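PDB 4TX3: peptide synthetase, module 7 from Actinoplanes teichomyceticus, which probably takes part in non-ribosomal assembly of a teicoplanin-type peptide, this portion being a condensation-like domain of the kind that recruits the cytochrome oxygenases that cross-link the peptide. Local coordinates for residues 208-214 and 308-312; 221-227 and 397-401; 246-250 and 443-448; 261-266 and 364-368; 437-442 and 457-462. All blocks are in the same frame, centred on the assembly; numbering follows the deposited sequence.

Contact 1: 208-214 and 308-312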
# COMPACT_ATOMS: atom_id res chain seq x y z
N TRP B 208 0.45 32.00 -10.00
CA TRP B 208 1.67 32.01 -9.21
C TRP B 208 2.40 33.34 -9.28
O TRP B 208 2.97 33.77 -8.27
CB TRP B 208 2.60 30.86 -9.64
CG TRP B 208 2.10 29.54 -9.15
CD1 TRP B 208 1.52 28.55 -9.88
CD2 TRP B 208 2.09 29.09 -7.79
NE1 TRP B 208 1.16 27.51 -9.07
CE2 TRP B 208 1.50 27.81 -7.78
CE3 TRP B 208 2.53 29.64 -6.58
CZ2 TRP B 208 1.33 27.06 -6.61
CZ3 TRP B 208 2.36 28.90 -5.41
CH2 TRP B 208 1.77 27.63 -5.44
N ARG B 209 2.40 33.97 -10.45
CA ARG B 209 3.03 35.28 -10.58
C ARG B 209 2.34 36.25 -9.63
O ARG B 209 2.99 37.11 -9.03
CB ARG B 209 2.96 35.82 -12.02
CG ARG B 209 3.87 35.12 -13.02
CD ARG B 209 3.57 35.57 -14.45
NE ARG B 209 3.57 37.03 -14.55
CZ ARG B 209 4.64 37.75 -14.90
NH1 ARG B 209 5.78 37.15 -15.21
NH2 ARG B 209 4.55 39.07 -14.95
N ASN B 210 1.02 36.08 -9.50
CA ASN B 210 0.21 36.91 -8.61
C ASN B 210 0.41 36.55 -7.14
O ASN B 210 0.71 37.42 -6.32
CB ASN B 210 -1.27 36.79 -8.99
CG ASN B 210 -1.63 37.54 -10.28
OD1 ASN B 210 -0.90 38.43 -10.72
ND2 ASN B 210 -2.77 37.19 -10.89
N HIS B 211 0.28 35.26 -6.81
CA HIS B 211 0.47 34.80 -5.44
C HIS B 211 1.87 35.16 -4.92
O HIS B 211 2.01 35.61 -3.79
CB HIS B 211 0.22 33.28 -5.37
CG HIS B 211 0.35 32.69 -4.00
ND1 HIS B 211 -0.65 32.78 -3.05
CD2 HIS B 211 1.35 31.97 -3.43
CE1 HIS B 211 -0.27 32.16 -1.95
NE2 HIS B 211 0.94 31.65 -2.15
N LEU B 212 2.90 34.99 -5.75
CA LEU B 212 4.28 35.16 -5.29
C LEU B 212 4.92 36.49 -5.68
O LEU B 212 6.12 36.69 -5.51
CB LEU B 212 5.16 34.02 -5.83
CG LEU B 212 4.89 32.62 -5.25
CD1 LEU B 212 5.84 31.58 -5.85
CD2 LEU B 212 4.98 32.63 -3.73
N ALA B 213 4.11 37.41 -6.21
CA ALA B 213 4.59 38.74 -6.58
C ALA B 213 5.25 39.50 -5.43
O ALA B 213 4.60 39.83 -4.44
CB ALA B 213 3.44 39.56 -7.12
N GLY B 214 6.55 39.77 -5.56
CA GLY B 214 7.26 40.61 -4.60
C GLY B 214 7.84 39.96 -3.35
O GLY B 214 8.05 40.64 -2.35
N PHE B 308 6.12 22.67 -3.52
CA PHE B 308 4.84 23.33 -3.38
C PHE B 308 5.00 24.43 -2.31
O PHE B 308 4.98 24.15 -1.10
CB PHE B 308 3.76 22.32 -2.99
CG PHE B 308 2.42 22.93 -2.65
CD1 PHE B 308 1.79 23.78 -3.55
CD2 PHE B 308 1.81 22.66 -1.43
CE1 PHE B 308 0.55 24.36 -3.24
CE2 PHE B 308 0.58 23.23 -1.10
CZ PHE B 308 -0.05 24.09 -2.01
N PRO B 309 5.20 25.68 -2.77
CA PRO B 309 5.44 26.84 -1.91
C PRO B 309 4.15 27.53 -1.53
O PRO B 309 3.33 27.77 -2.40
CB PRO B 309 6.29 27.74 -2.79
CG PRO B 309 5.76 27.46 -4.16
CD PRO B 309 5.40 26.01 -4.18
N VAL B 310 3.98 27.85 -0.25
CA VAL B 310 2.80 28.58 0.18
C VAL B 310 3.22 29.84 0.91
O VAL B 310 4.03 29.81 1.85
CB VAL B 310 1.88 27.71 1.06
CG1 VAL B 310 0.76 28.56 1.66
CG2 VAL B 310 1.29 26.57 0.21
N ARG B 311 2.71 30.96 0.43
CA ARG B 311 3.06 32.25 0.99
C ARG B 311 2.07 32.58 2.09
O ARG B 311 0.86 32.42 1.91
CB ARG B 311 3.07 33.32 -0.09
CG ARG B 311 3.51 34.68 0.37
CD ARG B 311 3.33 35.67 -0.76
NE ARG B 311 3.93 36.96 -0.46
CZ ARG B 311 4.18 37.89 -1.37
NH1 ARG B 311 3.87 37.67 -2.64
NH2 ARG B 311 4.74 39.04 -1.02
N THR B 312 2.57 33.03 3.23
CA THR B 312 1.67 33.33 4.33
C THR B 312 1.93 34.74 4.81
O THR B 312 3.07 35.16 4.91
CB THR B 312 1.83 32.30 5.47
OG1 THR B 312 1.41 31.01 4.99
CG2 THR B 312 0.97 32.67 6.66
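R311 reaches from the strand to the turn that ends helix 200-211 and buries the most surface. Its CG stands anti to the backbone N (chi1 -176°) and the chain stays extended to NE, which carries the guanidinium out to two main-chain carbonyls. NH1 of R311 donates to both: to O of A213 at 2.9 Å, nearly straight but from above the carbonyl plane, and to O of H211 at 3.0 Å. NH2 forms a salt bridge with D281. H211 runs the other way alongside this chain, its ring plane almost perpendicular to the guanidinium; its NE2 accepts from the backbone N of R311 at 3.2 Å and rests against CB of R311 at 3.4 Å. At the apolar end the edge of the W208 six-membered ring meets P309, CZ3 to CG at 3.9 Å, while NE1 bonds to O of H337. A methionine in place of R311 would probably leave the carbonyls of H211 and A213 without their shared donor and D281 without its charge partner. Here an arginine from the antiparallel strand pair 281-288 and 306-313 of a condensation domain holds the last helical carbonyl, of H211, and that of A213 in the turn after it.

Contact 2: 221-227 and 397-401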
# COMPACT_ATOMS: atom_id res chain seq x y z
N LEU B 221 17.10 34.23 8.64
CA LEU B 221 17.21 33.12 9.59
C LEU B 221 18.44 33.30 10.48
O LEU B 221 19.31 34.10 10.17
CB LEU B 221 17.27 31.79 8.83
CG LEU B 221 16.09 31.45 7.91
CD1 LEU B 221 16.50 30.46 6.84
CD2 LEU B 221 14.88 30.92 8.68
N PRO B 222 18.52 32.59 11.61
CA PRO B 222 19.67 32.87 12.48
C PRO B 222 20.98 32.20 12.02
O PRO B 222 21.44 31.23 12.66
CB PRO B 222 19.22 32.33 13.84
CG PRO B 222 18.33 31.18 13.48
CD PRO B 222 17.58 31.63 12.23
N PHE B 223 21.57 32.72 10.95
CA PHE B 223 22.77 32.13 10.37
C PHE B 223 23.97 32.19 11.33
O PHE B 223 24.05 33.10 12.15
CB PHE B 223 23.14 32.82 9.05
CG PHE B 223 22.09 32.71 7.98
CD1 PHE B 223 21.64 31.48 7.55
CD2 PHE B 223 21.57 33.85 7.38
CE1 PHE B 223 20.68 31.39 6.54
CE2 PHE B 223 20.61 33.76 6.38
CZ PHE B 223 20.17 32.53 5.96
N ASP B 224 24.88 31.23 11.22
CA ASP B 224 26.13 31.29 11.97
C ASP B 224 27.27 31.73 11.04
O ASP B 224 28.33 32.17 11.50
CB ASP B 224 26.46 29.94 12.61
CG ASP B 224 25.58 29.63 13.81
OD1 ASP B 224 25.52 30.45 14.75
OD2 ASP B 224 24.93 28.57 13.82
N ARG B 225 27.05 31.60 9.73
CA ARG B 225 28.01 32.00 8.71
C ARG B 225 27.29 32.55 7.49
O ARG B 225 26.15 32.19 7.22
CB ARG B 225 28.88 30.84 8.24
CG ARG B 225 29.78 30.26 9.25
CD ARG B 225 29.99 28.79 9.00
NE ARG B 225 29.98 28.13 10.29
CZ ARG B 225 29.05 27.28 10.70
NH1 ARG B 225 28.07 26.91 9.90
NH2 ARG B 225 29.15 26.77 11.91
N ALA B 226 27.99 33.39 6.73
CA ALA B 226 27.40 33.94 5.52
C ALA B 226 27.23 32.84 4.48
O ALA B 226 27.96 31.85 4.48
CB ALA B 226 28.27 35.07 4.98
N ARG B 227 26.25 33.02 3.59
CA ARG B 227 26.00 32.09 2.51
C ARG B 227 27.15 32.17 1.52
O ARG B 227 27.42 33.24 0.98
CB ARG B 227 24.67 32.40 1.82
CG ARG B 227 24.17 31.32 0.88
CD ARG B 227 22.92 31.77 0.12
NE ARG B 227 21.85 32.14 1.03
CZ ARG B 227 21.04 31.26 1.61
NH1 ARG B 227 21.19 29.96 1.37
NH2 ARG B 227 20.10 31.69 2.44
N LEU B 397 17.98 23.12 0.76
CA LEU B 397 17.29 24.08 1.60
C LEU B 397 18.18 24.57 2.75
O LEU B 397 19.17 23.92 3.11
CB LEU B 397 16.01 23.45 2.15
CG LEU B 397 14.90 23.10 1.16
CD1 LEU B 397 13.88 22.21 1.82
CD2 LEU B 397 14.24 24.35 0.63
N ASP B 398 17.81 25.69 3.35
CA ASP B 398 18.45 26.12 4.59
C ASP B 398 17.98 25.26 5.76
O ASP B 398 18.80 24.73 6.53
CB ASP B 398 18.15 27.60 4.84
CG ASP B 398 18.74 28.49 3.76
OD1 ASP B 398 19.24 27.94 2.75
OD2 ASP B 398 18.69 29.73 3.91
N LEU B 399 16.67 25.11 5.89
CA LEU B 399 16.09 24.27 6.93
C LEU B 399 14.98 23.38 6.37
O LEU B 399 14.23 23.78 5.48
CB LEU B 399 15.54 25.12 8.08
CG LEU B 399 16.50 26.18 8.64
CD1 LEU B 399 15.76 27.23 9.45
CD2 LEU B 399 17.56 25.51 9.48
N ALA B 400 14.87 22.17 6.91
CA ALA B 400 13.86 21.22 6.47
C ALA B 400 13.39 20.37 7.64
O ALA B 400 14.15 19.60 8.21
CB ALA B 400 14.40 20.33 5.33
N PHE B 401 12.12 20.54 8.00
CA PHE B 401 11.52 19.78 9.08
C PHE B 401 10.85 18.55 8.52
O PHE B 401 10.06 18.66 7.56
CB PHE B 401 10.50 20.63 9.83
CG PHE B 401 11.10 21.77 10.63
CD1 PHE B 401 11.40 22.98 10.02
CD2 PHE B 401 11.31 21.65 11.99
CE1 PHE B 401 11.92 24.03 10.75
CE2 PHE B 401 11.83 22.70 12.71
CZ PHE B 401 12.13 23.89 12.09
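R227 and D398 make the firm grip of this contact. The guanidinium of R227 meets the carboxylate of D398 end-on, NH1 to OD1 at 3.1 Å and NH2 to OD2 at 2.8 Å, and the two planes lie only 23° apart. OD2 uses its syn lone pair, and the NH1 bond to OD1 is practically straight at 178°. A bend at chi3 (-58°) turns the end of R227 into this pairing; its NE has a second carboxylate, E218, and NH1 a further acceptor in the carbonyl of S356, so the rotation of the guanidinium is well fixed. Next to the carboxylate lies the buried apolar part: L221 lays CD1 against OD2 of D398 at 3.7 Å and meets L399 tip to tip, CD2 to CD1 at 3.9 Å. The part toward solvent is looser. F223, partly exposed, gives D398 just a ring edge, CE1 to OD2 at 3.7 Å, and from there the loop swings away through D224 to A226 before R227 returns; D224 and R225 turn instead to D428. The arrangement is a two-pronged arginine-aspartate salt bridge tying a long loop to the residue just before strand 399-407 in the condensation fold.

Contact 3: 246-250 and 443-448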
# COMPACT_ATOMS: atom_id res chain seq x y z
N PRO B 246 -0.32 17.12 24.09
CA PRO B 246 -0.31 18.30 23.23
C PRO B 246 -0.65 17.96 21.79
O PRO B 246 -1.41 18.70 21.14
CB PRO B 246 1.13 18.80 23.34
CG PRO B 246 1.63 18.26 24.60
CD PRO B 246 0.96 16.94 24.79
N HIS B 247 -0.10 16.86 21.28
CA HIS B 247 -0.43 16.40 19.94
C HIS B 247 -1.96 16.25 19.79
O HIS B 247 -2.53 16.67 18.79
CB HIS B 247 0.29 15.08 19.65
CG HIS B 247 0.03 14.53 18.27
ND1 HIS B 247 0.48 13.30 17.87
CD2 HIS B 247 -0.63 15.05 17.21
CE1 HIS B 247 0.12 13.08 16.62
NE2 HIS B 247 -0.57 14.13 16.20
N ALA B 248 -2.62 15.70 20.81
CA ALA B 248 -4.06 15.46 20.73
C ALA B 248 -4.88 16.74 20.92
O ALA B 248 -5.92 16.91 20.28
CB ALA B 248 -4.47 14.38 21.75
N ARG B 249 -4.42 17.63 21.79
CA ARG B 249 -5.08 18.93 21.96
C ARG B 249 -5.03 19.77 20.69
O ARG B 249 -5.98 20.48 20.37
CB ARG B 249 -4.45 19.73 23.11
CG ARG B 249 -5.06 19.43 24.46
CD ARG B 249 -6.18 20.40 24.78
NE ARG B 249 -5.80 21.37 25.80
CZ ARG B 249 -6.43 22.53 25.99
NH1 ARG B 249 -7.44 22.88 25.20
NH2 ARG B 249 -6.02 23.36 26.95
N LEU B 250 -3.90 19.71 19.98
CA LEU B 250 -3.75 20.39 18.69
C LEU B 250 -4.77 19.87 17.68
O LEU B 250 -5.30 20.63 16.89
CB LEU B 250 -2.36 20.19 18.13
CG LEU B 250 -1.40 21.37 18.14
CD1 LEU B 250 -0.19 20.97 17.34
CD2 LEU B 250 -2.05 22.61 17.56
N LEU B 443 4.40 24.82 19.54
CA LEU B 443 3.33 23.83 19.37
C LEU B 443 2.62 23.50 20.70
O LEU B 443 1.39 23.37 20.73
CB LEU B 443 3.87 22.56 18.72
CG LEU B 443 4.17 22.81 17.23
CD1 LEU B 443 5.23 21.88 16.73
CD2 LEU B 443 2.90 22.68 16.39
N GLU B 444 3.36 23.40 21.80
CA GLU B 444 2.69 23.17 23.09
C GLU B 444 1.77 24.34 23.52
O GLU B 444 0.58 24.12 23.79
CB GLU B 444 3.73 22.91 24.18
CG GLU B 444 4.52 21.63 23.97
CD GLU B 444 5.78 21.56 24.82
OE1 GLU B 444 6.22 22.63 25.32
OE2 GLU B 444 6.33 20.45 24.99
N GLN B 445 2.31 25.56 23.57
CA GLN B 445 1.53 26.76 23.93
C GLN B 445 0.27 26.93 23.10
O GLN B 445 -0.81 27.25 23.59
CB GLN B 445 2.38 28.03 23.78
CG GLN B 445 3.70 27.96 24.49
CD GLN B 445 4.62 29.10 24.11
OE1 GLN B 445 4.17 30.24 23.91
NE2 GLN B 445 5.90 28.80 24.00
N VAL B 446 0.43 26.72 21.81
CA VAL B 446 -0.62 26.98 20.87
C VAL B 446 -1.68 25.87 21.01
O VAL B 446 -2.88 26.10 20.84
CB VAL B 446 -0.01 27.11 19.44
CG1 VAL B 446 -0.73 26.27 18.45
CG2 VAL B 446 0.05 28.58 19.02
N ALA B 447 -1.23 24.67 21.37
CA ALA B 447 -2.15 23.57 21.67
C ALA B 447 -3.03 23.85 22.88
O ALA B 447 -4.23 23.61 22.85
CB ALA B 447 -1.39 22.29 21.89
N GLU B 448 -2.43 24.34 23.96
CA GLU B 448 -3.21 24.68 25.14
C GLU B 448 -4.05 25.96 24.93
O GLU B 448 -5.20 26.03 25.36
CB GLU B 448 -2.29 24.84 26.35
CG GLU B 448 -2.87 25.74 27.44
CD GLU B 448 -2.58 25.25 28.85
OE1 GLU B 448 -1.39 25.02 29.16
OE2 GLU B 448 -3.54 25.10 29.65
O HOH W 1 -6.09 23.07 20.72
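Two helices pack at a 50° crossing here, with L250 and A447 at the close point where the small alanine side chain lets the backbones approach. The segment axes come within 8.4 Å, and the CA atoms of L250 and A447 lie 4.6 Å apart. CB of A447 points into the opposing helix and sits between O of P246, at 3.7 Å, and CG of L250. L250 then spreads its two methyls over the other helix: CD1 meets CD2 of L443 at 3.7 Å, the two side chains crossing at about a right angle, while CD2 reaches CG1 of V446 at 4.0 Å. L250 and its partners form the buried part of the contact. Toward the surface the character changes. R249 covers the end of helix 429-448 with a chain bent at chi2 and chi3, bringing the O of A447 over one face of its guanidinium. NH2 of R249 comes to 3.2 Å from O of E448, but the angle is too poor for a hydrogen bond, and the carboxylate of E448 stays beyond salt-bridge range; the positive charge would still probably suit the carbonyl-rich end of the helix. A water lies at this surface, donating to O of R249 at 2.6 Å and to O of A447 at 2.9 Å, thus joining the two backbones. On the buried side, helix 261-278 meets both partners, through L264 against L250 and A268 against L443, and F320 of helix 320-334 touches both L250 and V446.

Contact 4: 261-266 and 364-368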
# COMPACT_ATOMS: atom_id res chain seq x y z
N MET B 261 -3.61 18.45 10.47
CA MET B 261 -2.38 18.67 11.21
C MET B 261 -1.23 19.30 10.40
O MET B 261 -0.52 20.15 10.93
CB MET B 261 -1.90 17.35 11.82
CG MET B 261 -0.71 17.49 12.74
SD MET B 261 -1.16 18.38 14.24
CE MET B 261 -2.63 17.49 14.79
N PRO B 262 -1.03 18.88 9.13
CA PRO B 262 0.08 19.53 8.40
C PRO B 262 -0.05 21.05 8.31
O PRO B 262 0.96 21.76 8.37
CB PRO B 262 0.01 18.90 7.00
CG PRO B 262 -0.63 17.57 7.24
CD PRO B 262 -1.61 17.76 8.35
N GLN B 263 -1.27 21.54 8.22
CA GLN B 263 -1.47 22.99 8.12
C GLN B 263 -1.33 23.67 9.50
O GLN B 263 -0.86 24.80 9.59
CB GLN B 263 -2.83 23.30 7.50
CG GLN B 263 -3.01 22.78 6.09
CD GLN B 263 -4.37 23.14 5.49
OE1 GLN B 263 -5.33 23.40 6.20
NE2 GLN B 263 -4.44 23.17 4.17
N LEU B 264 -1.74 22.99 10.57
CA LEU B 264 -1.57 23.52 11.92
C LEU B 264 -0.11 23.76 12.25
O LEU B 264 0.25 24.79 12.81
CB LEU B 264 -2.17 22.57 12.96
CG LEU B 264 -3.68 22.40 12.97
CD1 LEU B 264 -4.09 21.65 14.20
CD2 LEU B 264 -4.38 23.71 12.93
N VAL B 265 0.73 22.79 11.90
CA VAL B 265 2.16 22.87 12.16
C VAL B 265 2.78 23.93 11.25
O VAL B 265 3.70 24.66 11.63
CB VAL B 265 2.86 21.49 11.94
CG1 VAL B 265 4.35 21.61 12.11
CG2 VAL B 265 2.28 20.45 12.91
N GLN B 266 2.27 24.04 10.03
CA GLN B 266 2.75 25.08 9.14
C GLN B 266 2.46 26.46 9.72
O GLN B 266 3.30 27.37 9.63
CB GLN B 266 2.13 24.94 7.76
CG GLN B 266 2.63 25.95 6.79
CD GLN B 266 2.08 25.70 5.41
OE1 GLN B 266 1.52 24.63 5.16
NE2 GLN B 266 2.22 26.69 4.51
N GLY B 364 11.59 24.28 4.60
CA GLY B 364 10.66 23.26 4.17
C GLY B 364 9.99 22.55 5.34
O GLY B 364 10.59 22.42 6.42
N LEU B 365 8.76 22.10 5.13
CA LEU B 365 8.05 21.35 6.16
C LEU B 365 7.35 20.11 5.62
O LEU B 365 6.61 20.16 4.65
CB LEU B 365 7.02 22.24 6.87
CG LEU B 365 6.10 21.55 7.88
CD1 LEU B 365 6.90 20.89 8.97
CD2 LEU B 365 5.16 22.56 8.47
N GLN B 366 7.62 18.99 6.27
CA GLN B 366 7.03 17.70 5.92
C GLN B 366 6.35 17.12 7.16
O GLN B 366 6.99 16.91 8.18
CB GLN B 366 8.12 16.76 5.39
CG GLN B 366 7.76 15.99 4.16
CD GLN B 366 7.63 16.86 2.92
OE1 GLN B 366 8.28 17.91 2.78
NE2 GLN B 366 6.77 16.43 2.02
N VAL B 367 5.05 16.89 7.09
CA VAL B 367 4.32 16.27 8.18
C VAL B 367 3.60 15.06 7.63
O VAL B 367 2.55 15.20 7.02
CB VAL B 367 3.30 17.22 8.83
CG1 VAL B 367 2.45 16.46 9.85
CG2 VAL B 367 4.00 18.40 9.49
N ARG B 368 4.17 13.88 7.83
CA ARG B 368 3.60 12.66 7.25
C ARG B 368 3.00 11.75 8.31
O ARG B 368 3.30 11.86 9.51
CB ARG B 368 4.66 11.90 6.45
CG ARG B 368 5.64 11.16 7.35
CD ARG B 368 6.61 10.28 6.58
NE ARG B 368 7.26 9.33 7.47
CZ ARG B 368 6.81 8.09 7.71
NH1 ARG B 368 5.71 7.67 7.10
NH2 ARG B 368 7.47 7.29 8.54
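L365 and V265 meet because the leucine CG stands anti to its own backbone N (chi1 174°) while chi2, at 58°, turns both methyls to the helix. CD2 of L365 lies against the helix backbone, 3.6 Å from CA of Q266, and touches CG1 of V265 at 3.8 Å; the two side chains cross at about a right angle. Two residues further along the strand, on the same side of it, V367 has its CG1 in the equivalent anti place (chi1 173°), so that its branches part: CG2 approaches CB of V265 at 4.1 Å, and CG1 faces the proline end of the helix. There P262 packs its ring across V367, CB to CB at 4.1 Å, with CG 4.0 Å from O of V367. M261 adds a marginal contact by CG. The helix and strand segments run roughly antiparallel, 147° between their directions. Q366, between L365 and V367, points away, and its NE2 bonds to O of T287. The contact is carried mainly by apolar side-chain atoms lying on one another and on the backbone, which implies that van der Waals packing, not directed bonds, joins the start of helix 261-278 to strand 363-369 here.

Contact 5: 437-442 and 457-462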
# COMPACT_ATOMS: atom_id res chain seq x y z
N ARG B 437 13.76 22.93 19.42
CA ARG B 437 13.11 23.01 20.74
C ARG B 437 12.06 24.13 20.81
O ARG B 437 11.01 23.97 21.45
CB ARG B 437 14.17 23.17 21.84
CG ARG B 437 14.94 21.87 22.11
CD ARG B 437 16.19 22.09 22.97
NE ARG B 437 15.86 22.42 24.35
CZ ARG B 437 16.59 23.22 25.12
NH1 ARG B 437 17.70 23.79 24.64
NH2 ARG B 437 16.21 23.46 26.37
N ARG B 438 12.32 25.25 20.16
CA ARG B 438 11.34 26.34 20.16
C ARG B 438 10.08 25.96 19.37
O ARG B 438 8.96 26.31 19.77
CB ARG B 438 11.97 27.62 19.62
CG ARG B 438 12.66 28.37 20.73
CD ARG B 438 13.73 29.32 20.26
NE ARG B 438 14.32 30.01 21.41
CZ ARG B 438 15.48 30.66 21.37
NH1 ARG B 438 16.19 30.73 20.25
NH2 ARG B 438 15.94 31.26 22.47
N LEU B 439 10.25 25.21 18.28
CA LEU B 439 9.09 24.79 17.51
C LEU B 439 8.21 23.90 18.37
O LEU B 439 6.97 24.03 18.35
CB LEU B 439 9.49 24.08 16.20
CG LEU B 439 8.28 23.51 15.44
CD1 LEU B 439 7.28 24.59 15.02
CD2 LEU B 439 8.72 22.69 14.24
N VAL B 440 8.82 23.01 19.16
CA VAL B 440 8.05 22.18 20.10
C VAL B 440 7.32 23.05 21.13
O VAL B 440 6.15 22.82 21.43
CB VAL B 440 8.95 21.15 20.83
CG1 VAL B 440 8.15 20.39 21.89
CG2 VAL B 440 9.56 20.17 19.83
N ARG B 441 8.02 24.06 21.66
CA ARG B 441 7.41 24.96 22.63
C ARG B 441 6.24 25.73 22.04
O ARG B 441 5.18 25.83 22.67
CB ARG B 441 8.46 25.92 23.20
CG ARG B 441 9.50 25.19 24.04
CD ARG B 441 9.74 25.82 25.41
NE ARG B 441 8.53 26.21 26.14
CZ ARG B 441 8.34 27.42 26.67
NH1 ARG B 441 9.28 28.36 26.55
NH2 ARG B 441 7.21 27.69 27.33
N VAL B 442 6.42 26.25 20.82
CA VAL B 442 5.33 26.96 20.17
C VAL B 442 4.14 26.03 19.99
O VAL B 442 3.01 26.41 20.28
CB VAL B 442 5.75 27.54 18.78
CG1 VAL B 442 4.53 27.98 17.98
CG2 VAL B 442 6.73 28.66 18.97
N LEU B 457 4.12 34.65 22.25
CA LEU B 457 4.77 33.34 22.23
C LEU B 457 6.03 33.38 23.10
O LEU B 457 6.88 34.25 22.95
CB LEU B 457 5.14 32.91 20.81
CG LEU B 457 3.99 32.63 19.83
CD1 LEU B 457 4.52 32.16 18.48
CD2 LEU B 457 2.96 31.64 20.37
N ASP B 458 6.11 32.44 24.04
CA ASP B 458 7.29 32.30 24.87
C ASP B 458 8.31 31.39 24.20
O ASP B 458 8.05 30.22 23.94
CB ASP B 458 6.91 31.76 26.25
CG ASP B 458 8.11 31.62 27.18
OD1 ASP B 458 9.12 32.34 26.99
OD2 ASP B 458 8.05 30.77 28.10
N ILE B 459 9.48 31.93 23.89
CA ILE B 459 10.53 31.15 23.26
C ILE B 459 11.77 31.08 24.16
O ILE B 459 12.86 30.73 23.69
CB ILE B 459 10.95 31.75 21.92
CG1 ILE B 459 11.54 33.14 22.15
CG2 ILE B 459 9.78 31.78 20.97
CD1 ILE B 459 12.08 33.78 20.93
N LEU B 460 11.60 31.43 25.42
CA LEU B 460 12.69 31.30 26.37
C LEU B 460 13.00 29.82 26.53
O LEU B 460 12.10 29.02 26.76
CB LEU B 460 12.33 31.92 27.72
CG LEU B 460 13.48 31.84 28.73
CD1 LEU B 460 14.61 32.76 28.31
CD2 LEU B 460 12.99 32.16 30.14
N LEU B 461 14.27 29.46 26.38
CA LEU B 461 14.68 28.07 26.56
C LEU B 461 15.52 27.88 27.82
O LEU B 461 16.48 28.63 28.07
CB LEU B 461 15.48 27.57 25.34
CG LEU B 461 14.77 27.29 24.02
CD1 LEU B 461 15.81 27.04 22.94
CD2 LEU B 461 13.79 26.12 24.16
N ASP B 462 15.15 26.87 28.62
CA ASP B 462 15.91 26.42 29.79
C ASP B 462 17.28 25.86 29.38
O ASP B 462 17.47 25.45 28.23
CB ASP B 462 15.12 25.36 30.57
CG ASP B 462 14.40 24.36 29.64
OD1 ASP B 462 13.97 24.78 28.53
OD2 ASP B 462 14.29 23.16 30.00
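L457 opens the segment by setting CD1 on CG2 of V442, 4.2 Å away, in the buried corner. D458 follows with CG anti to the backbone N (chi1 -179°), which swings the carboxylate to R441: NH1 at 3.1 Å and NH2 at 3.3 Å both reach OD2 from one face of the carboxylate, with the two planes 82° apart. Its OD1 takes the backbone N of L460, an Asx turn. An alanine at D458 would probably leave R441 without its carboxylate and the turn at L460 without its side-chain acceptor. I459 offers its carbonyl, and NE of R438 bonds to that O at 2.8 Å, in the carbonyl plane; L460 gives R441 NH1 a weak bond through its O. L461 wedges between two arginines, CD1 over one face of the R438 guanidinium and CD2 over the centre of that of R437. At the exposed end, NH2 of R437 donates to O of D462 at 3.0 Å and makes a long salt bridge to its poorly ordered OD1. The segment thus doubles back along helix 429-448 and touches helix 261-278, where M271 meets L457, R275 meets I459, and Y276 bonds to NH1 of R438.

All five contacts belong to one condensation-type domain, and contact 4 lies nearest its centre. Contacts 2 and 4 share a sheet: strands 399-407 and 363-369 are neighbours, with F401 O 2.8 Å from Q366 N. Contacts 3 and 5 both use helix 429-448, their centres about 13 Å apart, and Q445 NE2 lies 2.6 Å from D458 O. Contact 3 also meets contact 4, L443 CD2 to V265 CG2 at 4.2 Å, while F401 CE2 touches L439 CD2 at 3.5 Å between contacts 2 and 5. Contact 1 touches contact 4, V310 CB to Q266 NE2 at 3.6 Å, but its centre is about 29 Å from that of contact 3 and 28 Å from that of contact 5.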